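Side-chain contact in mitogen-activated protein kinase kinase kinase 15 (Homo sapiens, PDB 6V0M), which phosphorylates MAP kinase kinases, probably in stress and apoptosis signalling, and probably uses its sterile alpha motif domain to associate with related kinases: residues A[8-13]-A[33-38]. Residues are numbered along the deposited sequence; the frame is centred on the assembly and turned at random.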
loop_
_atom_site.group_PDB
_atom_site.type_symbol
_atom_site.label_atom_id
_atom_site.label_comp_id
_atom_site.label_asym_id
_atom_site.label_seq_id
_atom_site.Cartn_x
_atom_site.Cartn_y
_atom_site.Cartn_z
ATOM N N ILE A 8 6.594 -1.446 5.979
ATOM C CA ILE A 8 5.859 -2.044 7.096
ATOM C C ILE A 8 5.231 -0.965 8.002
ATOM O O ILE A 8 4.040 -1.063 8.385
ATOM C CB ILE A 8 6.750 -2.981 7.848
ATOM C CG1 ILE A 8 7.025 -4.232 6.983
ATOM C CG2 ILE A 8 6.144 -3.374 9.201
ATOM C CD1 ILE A 8 8.082 -5.189 7.559
ATOM N N ASP A 9 6.016 0.076 8.323
ATOM C CA ASP A 9 5.527 1.152 9.170
ATOM C C ASP A 9 4.326 1.886 8.553
ATOM O O ASP A 9 3.359 2.174 9.239
ATOM C CB ASP A 9 6.641 2.142 9.506
ATOM C CG ASP A 9 7.676 1.572 10.455
ATOM O OD1 ASP A 9 7.430 0.519 11.131
ATOM O OD2 ASP A 9 8.757 2.204 10.513
ATOM N N TRP A 10 4.399 2.159 7.244
ATOM C CA TRP A 10 3.337 2.848 6.500
ATOM C C TRP A 10 2.060 1.960 6.420
ATOM O O TRP A 10 0.954 2.443 6.641
ATOM C CB TRP A 10 3.827 3.226 5.090
ATOM C CG TRP A 10 2.829 3.991 4.256
ATOM C CD1 TRP A 10 2.712 5.312 4.160
ATOM C CD2 TRP A 10 1.807 3.434 3.417
ATOM N NE1 TRP A 10 1.724 5.660 3.251
ATOM C CE2 TRP A 10 1.128 4.512 2.815
ATOM C CE3 TRP A 10 1.445 2.125 3.070
ATOM C CZ2 TRP A 10 0.088 4.328 1.914
ATOM C CZ3 TRP A 10 0.412 1.949 2.204
ATOM C CH2 TRP A 10 -0.249 3.064 1.614
ATOM N N LEU A 11 2.232 0.651 6.169
ATOM C CA LEU A 11 1.146 -0.318 6.132
ATOM C C LEU A 11 0.426 -0.354 7.503
ATOM O O LEU A 11 -0.799 -0.361 7.542
ATOM C CB LEU A 11 1.626 -1.723 5.722
ATOM C CG LEU A 11 2.028 -1.885 4.256
ATOM C CD1 LEU A 11 2.606 -3.320 4.081
ATOM C CD2 LEU A 11 0.886 -1.696 3.259
ATOM N N ARG A 12 1.191 -0.380 8.600
ATOM C CA ARG A 12 0.647 -0.409 9.948
ATOM C C ARG A 12 -0.116 0.869 10.223
ATOM O O ARG A 12 -1.129 0.822 10.851
ATOM C CB ARG A 12 1.732 -0.600 11.000
ATOM C CG ARG A 12 2.287 -2.039 11.055
ATOM C CD ARG A 12 2.731 -2.440 12.457
ATOM N NE ARG A 12 4.114 -2.924 12.455
ATOM C CZ ARG A 12 5.201 -2.150 12.490
ATOM N NH1 ARG A 12 5.105 -0.811 12.520
ATOM N NH2 ARG A 12 6.404 -2.718 12.472
ATOM N N LEU A 13 0.382 2.004 9.722
ATOM C CA LEU A 13 -0.305 3.302 9.868
ATOM C C LEU A 13 -1.687 3.299 9.153
ATOM O O LEU A 13 -2.598 3.999 9.555
ATOM C CB LEU A 13 0.566 4.406 9.286
ATOM C CG LEU A 13 0.234 5.862 9.568
ATOM C CD1 LEU A 13 0.373 6.132 11.072
ATOM C CD2 LEU A 13 1.127 6.766 8.730
ATOM N N ASP A 33 6.372 1.314 -4.968
ATOM C CA ASP A 33 5.410 0.597 -5.792
ATOM C C ASP A 33 3.971 0.925 -5.347
ATOM O O ASP A 33 3.071 1.050 -6.226
ATOM C CB ASP A 33 5.605 -0.956 -5.779
ATOM C CG ASP A 33 6.925 -1.435 -6.288
ATOM O OD1 ASP A 33 7.502 -0.851 -7.239
ATOM O OD2 ASP A 33 7.384 -2.524 -5.801
ATOM N N ILE A 34 3.718 0.915 -4.015
ATOM C CA ILE A 34 2.383 1.084 -3.462
ATOM C C ILE A 34 1.914 2.516 -3.768
ATOM O O ILE A 34 0.851 2.687 -4.273
ATOM C CB ILE A 34 2.300 0.784 -1.968
ATOM C CG1 ILE A 34 2.640 -0.725 -1.652
ATOM C CG2 ILE A 34 0.954 1.038 -1.417
ATOM C CD1 ILE A 34 1.896 -1.699 -2.484
ATOM N N LEU A 35 2.790 3.480 -3.498
ATOM C CA LEU A 35 2.411 4.913 -3.721
ATOM C C LEU A 35 2.185 5.272 -5.184
ATOM O O LEU A 35 1.337 6.104 -5.508
ATOM C CB LEU A 35 3.481 5.795 -3.115
ATOM C CG LEU A 35 3.618 5.729 -1.598
ATOM C CD1 LEU A 35 4.861 6.548 -1.218
ATOM C CD2 LEU A 35 2.367 6.084 -0.823
ATOM N N ASN A 36 3.018 4.718 -6.069
ATOM C CA ASN A 36 3.117 5.147 -7.483
ATOM C C ASN A 36 2.556 4.182 -8.569
ATOM O O ASN A 36 2.061 4.607 -9.583
ATOM C CB ASN A 36 4.559 5.484 -7.796
ATOM C CG ASN A 36 5.058 6.619 -6.926
ATOM O OD1 ASN A 36 4.554 7.722 -7.053
ATOM N ND2 ASN A 36 5.948 6.343 -5.971
ATOM N N GLU A 37 2.663 2.865 -8.349
ATOM C CA GLU A 37 2.472 1.883 -9.423
ATOM C C GLU A 37 1.262 1.002 -9.301
ATOM O O GLU A 37 0.665 0.666 -10.290
ATOM C CB GLU A 37 3.694 0.931 -9.483
ATOM C CG GLU A 37 5.050 1.610 -9.484
ATOM C CD GLU A 37 5.338 2.245 -10.812
ATOM O OE1 GLU A 37 5.297 1.506 -11.807
ATOM O OE2 GLU A 37 5.672 3.433 -10.878
ATOM N N ILE A 38 0.917 0.577 -8.081
ATOM C CA ILE A 38 -0.180 -0.384 -7.955
ATOM C C ILE A 38 -1.535 0.162 -8.355
ATOM O O ILE A 38 -1.791 1.388 -8.360
ATOM C CB ILE A 38 -0.314 -0.988 -6.558
ATOM C CG1 ILE A 38 -0.671 0.098 -5.555
ATOM C CG2 ILE A 38 0.951 -1.809 -6.273
ATOM C CD1 ILE A 38 -1.243 -0.337 -4.278
#
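Trp10 of helix 4-13 meets Ile34 and Leu35 of helix 31-37, an example of how one large aromatic ring can join two helices of a small domain without any hydrogen bond between them. Asp33, opening the second segment, serves the helix itself: its backbone O accepts from both Glu37 N and Ile38 N, the latter bond belonging to a wider pi-type turn. Ile34 comes next and supplies the first of two methyl contacts. Its CG2 methyl, turned anti to the backbone N, lies 3.8 Å from Trp10 CZ3 and equally near CH2, approaching the six-membered ring obliquely. Leu35 supplies the other through CD2, which sits 4.0 Å from Trp10 CZ2, also obliquely, and nearly as close to NE1, on the pyrrole side of the indole. With chi1 at -178°, Trp10 swings CG away from its own nitrogen, and the indole extends toward helix 31-37. Replacing Trp10 by an alanine removes the whole indole and would probably leave a gap between the two helices, beside the methyls of Ile34 and Leu35. The long helix 50-70 lies against both segments: Leu56 and Ala59 touch the indole, while Arg64 hydrogen-bonds through NE to Leu35 O and through NH2 to Ile38 O. Short helices packed against one another and against a long C-terminal helix are characteristic of the five-helix sterile alpha motif fold.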